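Local coordinates for putative uncharacterized protein PH1404 (Pyrococcus horikoshii, PDB 3AF6) that probably terminates transcription as a zinc-dependent ribonuclease that cuts nascent RNA endonucleolytically and degrades it 5'-3', within the metallo-beta-lactamase superfamily, at residues N361-G366 with A381-L386; E377-K382 with M601-K606; N418-G423 with P515-A520; E532-L537 with E577-N582. All coordinates share one frame; numbering follows the deposited sequence.

Interaction 1 of 4, residues N361-G366 with A381-L386; sequences NIAITG and AKFPRL
A363 carries the apolar half of this contact, with its methyl group meeting two side chains of 381-386. Its CB lies 3.3 Å from CD1 of L386 and 4.4 Å from CZ of F383, where it sits over one face of the phenyl ring. The CB of L386 points away from 361-366, yet its CG is anti to the backbone N (chi1 180°) and chi2 of 58° brings CD1 back to the strand. At the other end R385 lies across N361: the two side chains meet at about a right angle, the R385 CB is 3.6 Å from CG of N361, and the guanidinium and amide planes are 63° apart. The guanidinium has its salt bridge with E387, while the R385 carbonyl accepts a bond from the H352 imidazole.

Further out, the H352 ring lies nearly parallel to that of F383, and H340 meets the same ring steeply. Strand 360-364 runs parallel to strand 388-392 in the metallo-beta-lactamase part of the chain, with backbone bonds pairing N361 and A363 with T388, and A363 with V390. Residues 381-386 lie late in the helix-free connection between them. The chemistry therefore divides along the strand: buried methyl and ring contacts hold the A363 end, while at the N361 end E387, outside both segments, orients the guanidinium and leaves the arginine's aliphatic base to pack on the asparagine.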
loop_
_atom_site.group_PDB
_atom_site.type_symbol
_atom_site.label_atom_id
_atom_site.label_comp_id
_atom_site.label_asym_id
_atom_site.label_seq_id
_atom_site.Cartn_x
_atom_site.Cartn_y
_atom_site.Cartn_z
ATOM N N ASN A 361 -19.361 -13.833 2.033
ATOM C CA ASN A 361 -17.979 -13.388 2.116
ATOM C C ASN A 361 -17.381 -13.072 0.761
ATOM O O ASN A 361 -17.441 -13.886 -0.166
ATOM C CB ASN A 361 -17.129 -14.435 2.832
ATOM C CG ASN A 361 -17.634 -14.718 4.213
ATOM O OD1 ASN A 361 -18.667 -15.374 4.381
ATOM N ND2 ASN A 361 -16.935 -14.203 5.220
ATOM N N ILE A 362 -16.801 -11.879 0.659
ATOM C CA ILE A 362 -16.175 -11.425 -0.570
ATOM C C ILE A 362 -14.679 -11.282 -0.353
ATOM O O ILE A 362 -14.235 -10.898 0.728
ATOM C CB ILE A 362 -16.718 -10.032 -0.997
ATOM C CG1 ILE A 362 -18.247 -10.056 -1.074
ATOM C CG2 ILE A 362 -16.147 -9.637 -2.352
ATOM C CD1 ILE A 362 -18.874 -8.670 -1.223
ATOM N N ALA A 363 -13.907 -11.608 -1.380
ATOM C CA ALA A 363 -12.461 -11.452 -1.328
ATOM C C ALA A 363 -12.093 -10.685 -2.590
ATOM O O ALA A 363 -12.353 -11.148 -3.711
ATOM C CB ALA A 363 -11.762 -12.805 -1.309
ATOM N N ILE A 364 -11.528 -9.496 -2.402
ATOM C CA ILE A 364 -11.126 -8.649 -3.506
ATOM C C ILE A 364 -9.610 -8.716 -3.557
ATOM O O ILE A 364 -8.892 -8.342 -2.623
ATOM C CB ILE A 364 -11.609 -7.195 -3.286
ATOM C CG1 ILE A 364 -13.110 -7.197 -3.005
ATOM C CG2 ILE A 364 -11.311 -6.342 -4.513
ATOM C CD1 ILE A 364 -13.570 -6.034 -2.154
ATOM N N THR A 365 -9.136 -9.201 -4.683
ATOM C CA THR A 365 -7.736 -9.416 -4.923
ATOM C C THR A 365 -6.783 -8.232 -5.117
ATOM O O THR A 365 -5.620 -8.300 -4.709
ATOM C CB THR A 365 -7.629 -10.354 -6.102
ATOM O OG1 THR A 365 -6.922 -11.521 -5.699
ATOM C CG2 THR A 365 -6.953 -9.704 -7.250
ATOM N N GLY A 366 -7.256 -7.143 -5.716
ATOM C CA GLY A 366 -6.355 -6.037 -5.971
ATOM C C GLY A 366 -5.352 -6.625 -6.955
ATOM O O GLY A 366 -5.703 -7.485 -7.765
ATOM N N ALA A 381 -4.052 -17.698 -0.285
ATOM C CA ALA A 381 -5.080 -18.377 -1.060
ATOM C C ALA A 381 -6.035 -19.123 -0.147
ATOM O O ALA A 381 -6.850 -19.930 -0.602
ATOM C CB ALA A 381 -4.437 -19.339 -2.041
ATOM N N LYS A 382 -5.935 -18.851 1.148
ATOM C CA LYS A 382 -6.788 -19.519 2.112
ATOM C C LYS A 382 -7.552 -18.516 2.967
ATOM O O LYS A 382 -6.967 -17.599 3.534
ATOM C CB LYS A 382 -5.954 -20.452 3.003
ATOM C CG LYS A 382 -6.796 -21.161 4.056
ATOM C CD LYS A 382 -6.037 -22.229 4.836
ATOM C CE LYS A 382 -6.990 -22.968 5.785
ATOM N NZ LYS A 382 -6.371 -24.170 6.406
ATOM N N PHE A 383 -8.865 -18.703 3.051
ATOM C CA PHE A 383 -9.719 -17.805 3.817
ATOM C C PHE A 383 -10.667 -18.657 4.641
ATOM O O PHE A 383 -10.950 -19.804 4.281
ATOM C CB PHE A 383 -10.540 -16.915 2.864
ATOM C CG PHE A 383 -9.707 -16.145 1.884
ATOM C CD1 PHE A 383 -9.127 -14.931 2.247
ATOM C CD2 PHE A 383 -9.458 -16.663 0.610
ATOM C CE1 PHE A 383 -8.305 -14.244 1.356
ATOM C CE2 PHE A 383 -8.638 -15.990 -0.294
ATOM C CZ PHE A 383 -8.057 -14.779 0.073
ATOM N N PRO A 384 -11.172 -18.119 5.758
ATOM C CA PRO A 384 -12.092 -18.932 6.560
ATOM C C PRO A 384 -13.361 -19.276 5.793
ATOM O O PRO A 384 -13.876 -20.396 5.887
ATOM C CB PRO A 384 -12.340 -18.069 7.808
ATOM C CG PRO A 384 -11.867 -16.696 7.421
ATOM C CD PRO A 384 -10.723 -16.931 6.494
ATOM N N ARG A 385 -13.848 -18.313 5.018
ATOM C CA ARG A 385 -15.043 -18.489 4.197
ATOM C C ARG A 385 -14.849 -17.674 2.936
ATOM O O ARG A 385 -14.136 -16.677 2.953
ATOM C CB ARG A 385 -16.279 -18.005 4.950
ATOM C CG ARG A 385 -16.693 -18.924 6.090
ATOM C CD ARG A 385 -17.527 -20.099 5.597
ATOM N NE ARG A 385 -18.950 -19.917 5.886
ATOM C CZ ARG A 385 -19.753 -19.071 5.249
ATOM N NH1 ARG A 385 -21.025 -18.983 5.598
ATOM N NH2 ARG A 385 -19.291 -18.325 4.258
ATOM N N LEU A 386 -15.476 -18.088 1.843
ATOM C CA LEU A 386 -15.321 -17.360 0.597
ATOM C C LEU A 386 -16.346 -17.713 -0.457
ATOM O O LEU A 386 -16.148 -18.668 -1.200
ATOM C CB LEU A 386 -13.924 -17.611 0.015
ATOM C CG LEU A 386 -13.590 -16.921 -1.318
ATOM C CD1 LEU A 386 -13.749 -15.407 -1.181
ATOM C CD2 LEU A 386 -12.166 -17.268 -1.729
#

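Interaction 2 of 4, residues E377-K382 with M601-K606; sequences EPANAK and MNYVAK
The phenol OH of Y603 donates a hydrogen bond to the carbonyl O of N380, OH to O 2.7 Å. The hydroxyl approaches in the carbonyl plane, on a lone pair, with a C=O...donor angle of 145°. Seen from the tyrosine, the same oxygen lies at the ring edge and in its plane, with CE1 of Y603 also 3.5 Å from N380 O. The ring extends from the helix to the loop because CG stands anti to the backbone N of Y603 (chi1 -176°), although the CB itself is not directed at the loop.

Two methyl groups flank this bond along the chain. CB of A381 is 3.7 Å from CE1 of Y603, neither squarely over the ring nor at its rim, and CB of A379 is 4.4 Å from the same CE1. The backbones come closest where the helix ends, with the CA atoms of A381 and K606 6.7 Å apart. F370 meets the tyrosine ring edge-to-face and F368 meets it at an intermediate tilt.

The contact joins the N-terminal part of the metallo-beta-lactamase domain, through the loop before strand 388-392, to helix 597-606 of its C-terminal part. The A379 side chain is about 8 Å from that of H344, a zinc ligand. A single directional bond at the end of a buried aromatic side chain thus satisfies both the hydroxyl and a loop carbonyl, while alanine methyls and aromatic neighbours probably limit how the ring can turn.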
loop_
_atom_site.group_PDB
_atom_site.type_symbol
_atom_site.label_atom_id
_atom_site.label_comp_id
_atom_site.label_asym_id
_atom_site.label_seq_id
_atom_site.Cartn_x
_atom_site.Cartn_y
_atom_site.Cartn_z
ATOM N N GLU A 377 6.152 -13.075 -0.867
ATOM C CA GLU A 377 5.649 -14.439 -0.914
ATOM C C GLU A 377 4.322 -14.449 -1.675
ATOM O O GLU A 377 3.550 -13.486 -1.619
ATOM C CB GLU A 377 5.445 -14.968 0.507
ATOM C CG GLU A 377 6.741 -15.314 1.218
ATOM C CD GLU A 377 6.572 -15.475 2.712
ATOM O OE1 GLU A 377 5.576 -16.093 3.143
ATOM O OE2 GLU A 377 7.446 -14.994 3.457
ATOM N N PRO A 378 4.030 -15.546 -2.381
ATOM C CA PRO A 378 2.778 -15.608 -3.137
ATOM C C PRO A 378 1.577 -15.223 -2.291
ATOM O O PRO A 378 1.575 -15.430 -1.080
ATOM C CB PRO A 378 2.734 -17.058 -3.622
ATOM C CG PRO A 378 3.505 -17.796 -2.569
ATOM C CD PRO A 378 4.662 -16.876 -2.292
ATOM N N ALA A 379 0.566 -14.653 -2.949
ATOM C CA ALA A 379 -0.659 -14.213 -2.297
ATOM C C ALA A 379 -1.360 -15.301 -1.484
ATOM O O ALA A 379 -1.315 -16.484 -1.814
ATOM C CB ALA A 379 -1.605 -13.672 -3.327
ATOM N N ASN A 380 -2.003 -14.877 -0.404
ATOM C CA ASN A 380 -2.743 -15.781 0.446
ATOM C C ASN A 380 -3.860 -16.389 -0.398
ATOM O O ASN A 380 -4.532 -15.682 -1.145
ATOM C CB ASN A 380 -3.331 -15.018 1.624
ATOM C CG ASN A 380 -4.232 -15.879 2.467
ATOM O OD1 ASN A 380 -5.352 -15.487 2.791
ATOM N ND2 ASN A 380 -3.752 -17.066 2.828
ATOM N N ALA A 381 -4.052 -17.698 -0.285
ATOM C CA ALA A 381 -5.080 -18.377 -1.060
ATOM C C ALA A 381 -6.035 -19.123 -0.147
ATOM O O ALA A 381 -6.850 -19.930 -0.602
ATOM C CB ALA A 381 -4.437 -19.339 -2.041
ATOM N N LYS A 382 -5.935 -18.851 1.148
ATOM C CA LYS A 382 -6.788 -19.519 2.112
ATOM C C LYS A 382 -7.552 -18.516 2.967
ATOM O O LYS A 382 -6.967 -17.599 3.534
ATOM C CB LYS A 382 -5.954 -20.452 3.003
ATOM C CG LYS A 382 -6.796 -21.161 4.056
ATOM C CD LYS A 382 -6.037 -22.229 4.836
ATOM C CE LYS A 382 -6.990 -22.968 5.785
ATOM N NZ LYS A 382 -6.371 -24.170 6.406
ATOM N N MET A 601 -5.005 -18.646 -13.349
ATOM C CA MET A 601 -5.803 -19.859 -13.388
ATOM C C MET A 601 -5.446 -20.716 -12.189
ATOM O O MET A 601 -6.326 -21.245 -11.499
ATOM C CB MET A 601 -5.553 -20.635 -14.681
ATOM C CG MET A 601 -6.101 -19.972 -15.951
ATOM S SD MET A 601 -7.930 -19.840 -16.069
ATOM C CE MET A 601 -8.390 -21.504 -16.557
ATOM N N ASN A 602 -4.153 -20.832 -11.920
ATOM C CA ASN A 602 -3.691 -21.645 -10.802
ATOM C C ASN A 602 -4.171 -21.108 -9.460
ATOM O O ASN A 602 -4.333 -21.864 -8.507
ATOM C CB ASN A 602 -2.164 -21.742 -10.814
ATOM C CG ASN A 602 -1.627 -22.571 -9.666
ATOM O OD1 ASN A 602 -0.714 -22.150 -8.959
ATOM N ND2 ASN A 602 -2.190 -23.755 -9.472
ATOM N N TYR A 603 -4.401 -19.802 -9.374
ATOM C CA TYR A 603 -4.880 -19.223 -8.123
ATOM C C TYR A 603 -6.311 -19.682 -7.886
ATOM O O TYR A 603 -6.731 -19.888 -6.744
ATOM C CB TYR A 603 -4.855 -17.688 -8.166
ATOM C CG TYR A 603 -5.256 -17.060 -6.847
ATOM C CD1 TYR A 603 -4.364 -17.026 -5.768
ATOM C CD2 TYR A 603 -6.558 -16.609 -6.636
ATOM C CE1 TYR A 603 -4.764 -16.565 -4.507
ATOM C CE2 TYR A 603 -6.968 -16.154 -5.389
ATOM C CZ TYR A 603 -6.066 -16.135 -4.330
ATOM O OH TYR A 603 -6.471 -15.694 -3.093
ATOM N N VAL A 604 -7.065 -19.832 -8.971
ATOM C CA VAL A 604 -8.450 -20.259 -8.857
ATOM C C VAL A 604 -8.452 -21.702 -8.388
ATOM O O VAL A 604 -9.159 -22.059 -7.443
ATOM C CB VAL A 604 -9.191 -20.141 -10.211
ATOM C CG1 VAL A 604 -10.652 -20.539 -10.042
ATOM C CG2 VAL A 604 -9.092 -18.710 -10.732
ATOM N N ALA A 605 -7.645 -22.527 -9.044
ATOM C CA ALA A 605 -7.531 -23.944 -8.688
ATOM C C ALA A 605 -7.221 -24.137 -7.196
ATOM O O ALA A 605 -7.868 -24.940 -6.522
ATOM C CB ALA A 605 -6.449 -24.605 -9.536
ATOM N N LYS A 606 -6.251 -23.384 -6.688
ATOM C CA LYS A 606 -5.846 -23.492 -5.291
ATOM C C LYS A 606 -6.660 -22.705 -4.259
ATOM O O LYS A 606 -6.695 -23.092 -3.093
ATOM C CB LYS A 606 -4.384 -23.068 -5.130
ATOM C CG LYS A 606 -3.388 -23.777 -6.028
ATOM C CD LYS A 606 -2.833 -25.034 -5.375
ATOM C CE LYS A 606 -1.571 -25.518 -6.089
ATOM N NZ LYS A 606 -1.797 -25.760 -7.548
#

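Interaction 3 of 4, residues N418-G423 with P515-A520; sequences NTIKRG and PAIIIA
I420 and P515 meet where the C-terminal part of helix 405-420 approaches the residue leading into a parallel strand, an arrangement belonging to the alpha/beta sheet of the beta-CASP domain. The helix leads through a type I turn, I420 to G423, into strand 425-429, and strand 516-520 is the neighbour of that strand in the sheet. The turn consequently lies beside P515, which leads into this neighbour.

The two main side chains cross obliquely. With CG1 beside the backbone N (chi1 -54°), the CG2 of I420 falls anti to that N, and chi2 of -60° folds CD1 round to the side of CG2, so both methyls face the proline. CG2 and CD1 of I420 lie side by side and both rest against CB of P515, at 3.9 and 4.0 Å. The isoleucine's CB does not itself aim at the strand; it is the far end of the chain that closes in. Beyond the proline, CD1 of I420 extends to CD1 of I517 at 4.3 Å, so the isoleucine reaches from P515 to I517. V454, from the loop before strand 456-459, touches I420, P515 and I517 together and completes this apolar cluster.

Backbone pairing gives the framework. A516 and I518 bond to V426 on one neighbouring strand, and I517 bonds to P455, just before strand 456-459, and to Y457 on it. Nearby, T419 OG1 and S544 OG are hydrogen-bonded, and R422 forms a salt bridge with E584. On the turn side, CG of P515 rests 4.0 Å from CA of G423, a glycine that offers only its backbone to the proline ring.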
loop_
_atom_site.group_PDB
_atom_site.type_symbol
_atom_site.label_atom_id
_atom_site.label_comp_id
_atom_site.label_asym_id
_atom_site.label_seq_id
_atom_site.Cartn_x
_atom_site.Cartn_y
_atom_site.Cartn_z
ATOM N N ASN A 418 25.635 -5.989 -23.654
ATOM C CA ASN A 418 25.667 -5.596 -25.059
ATOM C C ASN A 418 25.451 -4.097 -25.226
ATOM O O ASN A 418 25.559 -3.565 -26.335
ATOM C CB ASN A 418 24.592 -6.348 -25.841
ATOM C CG ASN A 418 24.875 -7.830 -25.940
ATOM O OD1 ASN A 418 24.999 -8.520 -24.926
ATOM N ND2 ASN A 418 24.981 -8.331 -27.166
ATOM N N THR A 419 25.134 -3.423 -24.123
ATOM C CA THR A 419 24.899 -1.984 -24.134
ATOM C C THR A 419 26.114 -1.261 -23.563
ATOM O O THR A 419 26.616 -0.312 -24.164
ATOM C CB THR A 419 23.640 -1.612 -23.299
ATOM O OG1 THR A 419 22.471 -2.178 -23.905
ATOM C CG2 THR A 419 23.473 -0.104 -23.217
ATOM N N ILE A 420 26.584 -1.707 -22.402
ATOM C CA ILE A 420 27.751 -1.097 -21.777
ATOM C C ILE A 420 28.926 -1.235 -22.734
ATOM O O ILE A 420 29.723 -0.314 -22.905
ATOM C CB ILE A 420 28.144 -1.806 -20.466
ATOM C CG1 ILE A 420 26.951 -1.877 -19.513
ATOM C CG2 ILE A 420 29.301 -1.068 -19.817
ATOM C CD1 ILE A 420 26.398 -0.533 -19.119
ATOM N N LYS A 421 29.017 -2.406 -23.355
ATOM C CA LYS A 421 30.086 -2.700 -24.298
ATOM C C LYS A 421 30.160 -1.662 -25.409
ATOM O O LYS A 421 31.215 -1.070 -25.629
ATOM C CB LYS A 421 29.892 -4.096 -24.900
ATOM C CG LYS A 421 31.010 -5.080 -24.563
ATOM C CD LYS A 421 31.173 -5.263 -23.055
ATOM C CE LYS A 421 32.326 -6.216 -22.729
ATOM N NZ LYS A 421 32.533 -6.387 -21.257
ATOM N N ARG A 422 29.050 -1.440 -26.109
ATOM C CA ARG A 422 29.043 -0.458 -27.189
ATOM C C ARG A 422 29.024 0.970 -26.647
ATOM O O ARG A 422 28.660 1.915 -27.352
ATOM C CB ARG A 422 27.853 -0.693 -28.122
ATOM C CG ARG A 422 26.507 -0.709 -27.446
ATOM C CD ARG A 422 25.429 -1.136 -28.425
ATOM N NE ARG A 422 24.110 -1.140 -27.799
ATOM C CZ ARG A 422 22.983 -1.461 -28.425
ATOM N NH1 ARG A 422 23.001 -1.813 -29.705
ATOM N NH2 ARG A 422 21.832 -1.414 -27.769
ATOM N N GLY A 423 29.435 1.108 -25.388
ATOM C CA GLY A 423 29.491 2.408 -24.745
ATOM C C GLY A 423 28.163 3.134 -24.734
ATOM O O GLY A 423 27.961 4.078 -25.496
ATOM N N PRO A 515 29.248 4.829 -19.181
ATOM C CA PRO A 515 28.028 4.027 -19.259
ATOM C C PRO A 515 27.482 3.831 -17.855
ATOM O O PRO A 515 28.233 3.877 -16.879
ATOM C CB PRO A 515 28.518 2.729 -19.890
ATOM C CG PRO A 515 29.612 3.209 -20.802
ATOM C CD PRO A 515 30.353 4.172 -19.897
ATOM N N ALA A 516 26.175 3.632 -17.747
ATOM C CA ALA A 516 25.564 3.433 -16.439
ATOM C C ALA A 516 24.147 2.914 -16.569
ATOM O O ALA A 516 23.546 2.960 -17.645
ATOM C CB ALA A 516 25.567 4.745 -15.650
ATOM N N ILE A 517 23.626 2.398 -15.466
ATOM C CA ILE A 517 22.268 1.894 -15.438
ATOM C C ILE A 517 21.427 2.942 -14.720
ATOM O O ILE A 517 21.776 3.377 -13.614
ATOM C CB ILE A 517 22.165 0.565 -14.663
ATOM C CG1 ILE A 517 23.097 -0.477 -15.278
ATOM C CG2 ILE A 517 20.727 0.063 -14.697
ATOM C CD1 ILE A 517 22.790 -0.774 -16.722
ATOM N N ILE A 518 20.331 3.350 -15.359
ATOM C CA ILE A 518 19.438 4.349 -14.787
ATOM C C ILE A 518 18.051 3.765 -14.550
ATOM O O ILE A 518 17.385 3.303 -15.478
ATOM C CB ILE A 518 19.296 5.577 -15.724
ATOM C CG1 ILE A 518 20.679 6.143 -16.053
ATOM C CG2 ILE A 518 18.443 6.654 -15.061
ATOM C CD1 ILE A 518 20.676 7.108 -17.220
ATOM N N ILE A 519 17.625 3.773 -13.296
ATOM C CA ILE A 519 16.301 3.275 -12.950
ATOM C C ILE A 519 15.568 4.486 -12.390
ATOM O O ILE A 519 16.031 5.109 -11.428
ATOM C CB ILE A 519 16.357 2.158 -11.877
ATOM C CG1 ILE A 519 17.238 1.007 -12.365
ATOM C CG2 ILE A 519 14.955 1.653 -11.594
ATOM C CD1 ILE A 519 17.203 -0.224 -11.462
ATOM N N ALA A 520 14.435 4.828 -12.998
ATOM C CA ALA A 520 13.685 5.994 -12.558
ATOM C C ALA A 520 12.197 5.964 -12.871
ATOM O O ALA A 520 11.752 5.359 -13.853
ATOM C CB ALA A 520 14.303 7.252 -13.163
#

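Interaction 4 of 4, residues E532-L537 with E577-N582; sequences EYFKQL and EVIKVN
F534 and K535 leave the helix by different first torsions and so reach different parts of segment 577-582. In F534 the CG is anti to the backbone N (chi1 171°), which carries the ring over to I579 and V581; in K535 the CG lies beside the N (chi1 -76°), and the rest of the chain runs out extended toward E577. The phenyl ring presents its outer atoms: CZ of F534 is 3.8 Å from CG2 of V581, and CE2 of F534 is 4.2 Å from CG2 of I579. F534 and V581 cross at about a right angle. I579 is shared by both helix residues, since its other branch, CG1, lies 4.1 Å from CG of K535.

The axis of segment 532-537 passes that of strand 577-580 at 8.2 Å, with 70° between their directions, a steep crossing on the antiparallel hairpin 566-570/576-580 of the beta-CASP region. I567 of the partner strand also touches both F534 and V581, while L556 and V560 of helix 556-561 pack on F534. M569 adds contacts to K535 and I579.

At the outer end, NZ of K535 and OE1 of E577 are 4.2 Å apart, opposite charges beyond salt-bridge range. The contact therefore rests on dispersion and burial of the phenylalanine, isoleucine, valine and the lysine's aliphatic chain, with at most a modest, solvent-weakened attraction between the lysine NZ and the exposed glutamate.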
loop_
_atom_site.group_PDB
_atom_site.type_symbol
_atom_site.label_atom_id
_atom_site.label_comp_id
_atom_site.label_asym_id
_atom_site.label_seq_id
_atom_site.Cartn_x
_atom_site.Cartn_y
_atom_site.Cartn_z
ATOM N N GLU A 532 12.698 12.567 -18.877
ATOM C CA GLU A 532 13.824 13.381 -19.304
ATOM C C GLU A 532 14.897 12.492 -19.909
ATOM O O GLU A 532 15.389 12.766 -21.004
ATOM C CB GLU A 532 14.399 14.161 -18.125
ATOM C CG GLU A 532 15.515 15.113 -18.510
ATOM C CD GLU A 532 15.971 15.972 -17.341
ATOM O OE1 GLU A 532 17.003 16.676 -17.482
ATOM O OE2 GLU A 532 15.294 15.943 -16.281
ATOM N N TYR A 533 15.256 11.428 -19.190
ATOM C CA TYR A 533 16.257 10.478 -19.666
ATOM C C TYR A 533 15.807 9.978 -21.023
ATOM O O TYR A 533 16.570 10.015 -21.986
ATOM C CB TYR A 533 16.381 9.287 -18.711
ATOM C CG TYR A 533 16.983 9.617 -17.367
ATOM C CD1 TYR A 533 18.318 9.997 -17.255
ATOM C CD2 TYR A 533 16.214 9.564 -16.208
ATOM C CE1 TYR A 533 18.873 10.316 -16.017
ATOM C CE2 TYR A 533 16.757 9.884 -14.964
ATOM C CZ TYR A 533 18.086 10.259 -14.878
ATOM O OH TYR A 533 18.625 10.592 -13.656
ATOM N N PHE A 534 14.559 9.520 -21.102
ATOM C CA PHE A 534 14.029 9.012 -22.364
ATOM C C PHE A 534 14.299 9.983 -23.503
ATOM O O PHE A 534 15.016 9.653 -24.451
ATOM C CB PHE A 534 12.524 8.764 -22.281
ATOM C CG PHE A 534 11.896 8.448 -23.614
ATOM C CD1 PHE A 534 12.180 7.254 -24.264
ATOM C CD2 PHE A 534 11.053 9.366 -24.237
ATOM C CE1 PHE A 534 11.638 6.974 -25.521
ATOM C CE2 PHE A 534 10.506 9.099 -25.493
ATOM C CZ PHE A 534 10.801 7.897 -26.138
ATOM N N LYS A 535 13.713 11.175 -23.400
ATOM C CA LYS A 535 13.876 12.220 -24.407
ATOM C C LYS A 535 15.328 12.371 -24.840
ATOM O O LYS A 535 15.634 12.378 -26.034
ATOM C CB LYS A 535 13.405 13.573 -23.861
ATOM C CG LYS A 535 11.905 13.776 -23.791
ATOM C CD LYS A 535 11.597 15.175 -23.272
ATOM C CE LYS A 535 10.105 15.472 -23.295
ATOM N NZ LYS A 535 9.795 16.843 -22.793
ATOM N N GLN A 536 16.220 12.487 -23.861
ATOM C CA GLN A 536 17.626 12.684 -24.154
ATOM C C GLN A 536 18.423 11.486 -24.638
ATOM O O GLN A 536 19.482 11.660 -25.239
ATOM C CB GLN A 536 18.320 13.305 -22.947
ATOM C CG GLN A 536 17.861 14.722 -22.672
ATOM C CD GLN A 536 18.866 15.508 -21.861
ATOM O OE1 GLN A 536 20.036 15.605 -22.235
ATOM N NE2 GLN A 536 18.417 16.083 -20.748
ATOM N N LEU A 537 17.940 10.273 -24.395
ATOM C CA LEU A 537 18.685 9.104 -24.841
ATOM C C LEU A 537 18.144 8.527 -26.149
ATOM O O LEU A 537 18.893 7.969 -26.946
ATOM C CB LEU A 537 18.682 8.030 -23.748
ATOM C CG LEU A 537 19.252 8.437 -22.381
ATOM C CD1 LEU A 537 19.183 7.266 -21.431
ATOM C CD2 LEU A 537 20.691 8.895 -22.524
ATOM N N GLU A 577 7.079 18.670 -29.741
ATOM C CA GLU A 577 8.430 18.201 -30.003
ATOM C C GLU A 577 8.321 16.791 -30.575
ATOM O O GLU A 577 7.413 16.036 -30.224
ATOM C CB GLU A 577 9.226 18.164 -28.698
ATOM C CG GLU A 577 10.723 18.368 -28.862
ATOM C CD GLU A 577 11.500 18.046 -27.589
ATOM O OE1 GLU A 577 11.043 18.439 -26.484
ATOM O OE2 GLU A 577 12.572 17.405 -27.701
ATOM N N VAL A 578 9.239 16.439 -31.461
ATOM C CA VAL A 578 9.233 15.110 -32.053
ATOM C C VAL A 578 10.501 14.366 -31.664
ATOM O O VAL A 578 11.559 14.577 -32.256
ATOM C CB VAL A 578 9.141 15.190 -33.582
ATOM C CG1 VAL A 578 7.743 15.598 -33.989
ATOM C CG2 VAL A 578 10.147 16.209 -34.106
ATOM N N ILE A 579 10.396 13.507 -30.653
ATOM C CA ILE A 579 11.550 12.742 -30.198
ATOM C C ILE A 579 11.820 11.610 -31.173
ATOM O O ILE A 579 10.927 10.827 -31.500
ATOM C CB ILE A 579 11.341 12.130 -28.792
ATOM C CG1 ILE A 579 11.205 13.229 -27.743
ATOM C CG2 ILE A 579 12.526 11.264 -28.426
ATOM C CD1 ILE A 579 9.928 14.013 -27.851
ATOM N N LYS A 580 13.060 11.536 -31.639
ATOM C CA LYS A 580 13.471 10.502 -32.578
ATOM C C LYS A 580 13.959 9.288 -31.775
ATOM O O LYS A 580 15.009 9.345 -31.137
ATOM C CB LYS A 580 14.590 11.055 -33.466
ATOM C CG LYS A 580 15.013 10.157 -34.615
ATOM C CD LYS A 580 16.230 10.744 -35.333
ATOM C CE LYS A 580 16.688 9.865 -36.493
ATOM N NZ LYS A 580 18.008 10.302 -37.036
ATOM N N VAL A 581 13.194 8.199 -31.795
ATOM C CA VAL A 581 13.576 7.002 -31.044
ATOM C C VAL A 581 14.476 6.069 -31.847
ATOM O O VAL A 581 14.016 5.391 -32.774
ATOM C CB VAL A 581 12.341 6.185 -30.581
ATOM C CG1 VAL A 581 12.783 5.043 -29.680
ATOM C CG2 VAL A 581 11.364 7.079 -29.843
ATOM N N ASN A 582 15.757 6.040 -31.487
ATOM C CA ASN A 582 16.723 5.176 -32.161
ATOM C C ASN A 582 17.291 4.146 -31.190
ATOM O O ASN A 582 17.598 3.023 -31.582
ATOM C CB ASN A 582 17.867 6.002 -32.749
ATOM C CG ASN A 582 17.376 7.120 -33.636
ATOM O OD1 ASN A 582 16.519 6.915 -34.496
ATOM N ND2 ASN A 582 17.921 8.313 -33.438
#

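Overall arrangement
The four contacts form two pairs. Interactions 1 and 2 have centres about 10 Å apart, share A381 and K382, and touch where CE2 of F383 lies 3.6 Å from OH of Y603. Interaction 2 approaches zinc ligands: the A379 side chain is about 9 Å from that of D367 and about 13 Å from a zinc ion. Interactions 3 and 4, centres about 16 Å apart, belong to the beta-CASP region and meet through Y533, whose CZ is 3.6 Å from CG2 of I518. Between the pairs, centres are about 37 to 45 Å apart. Interactions 3 and 4 fall in sequence between 377-382 and 601-606, so interaction 2 joins the metallo-beta-lactamase parts that the beta-CASP insertion separates.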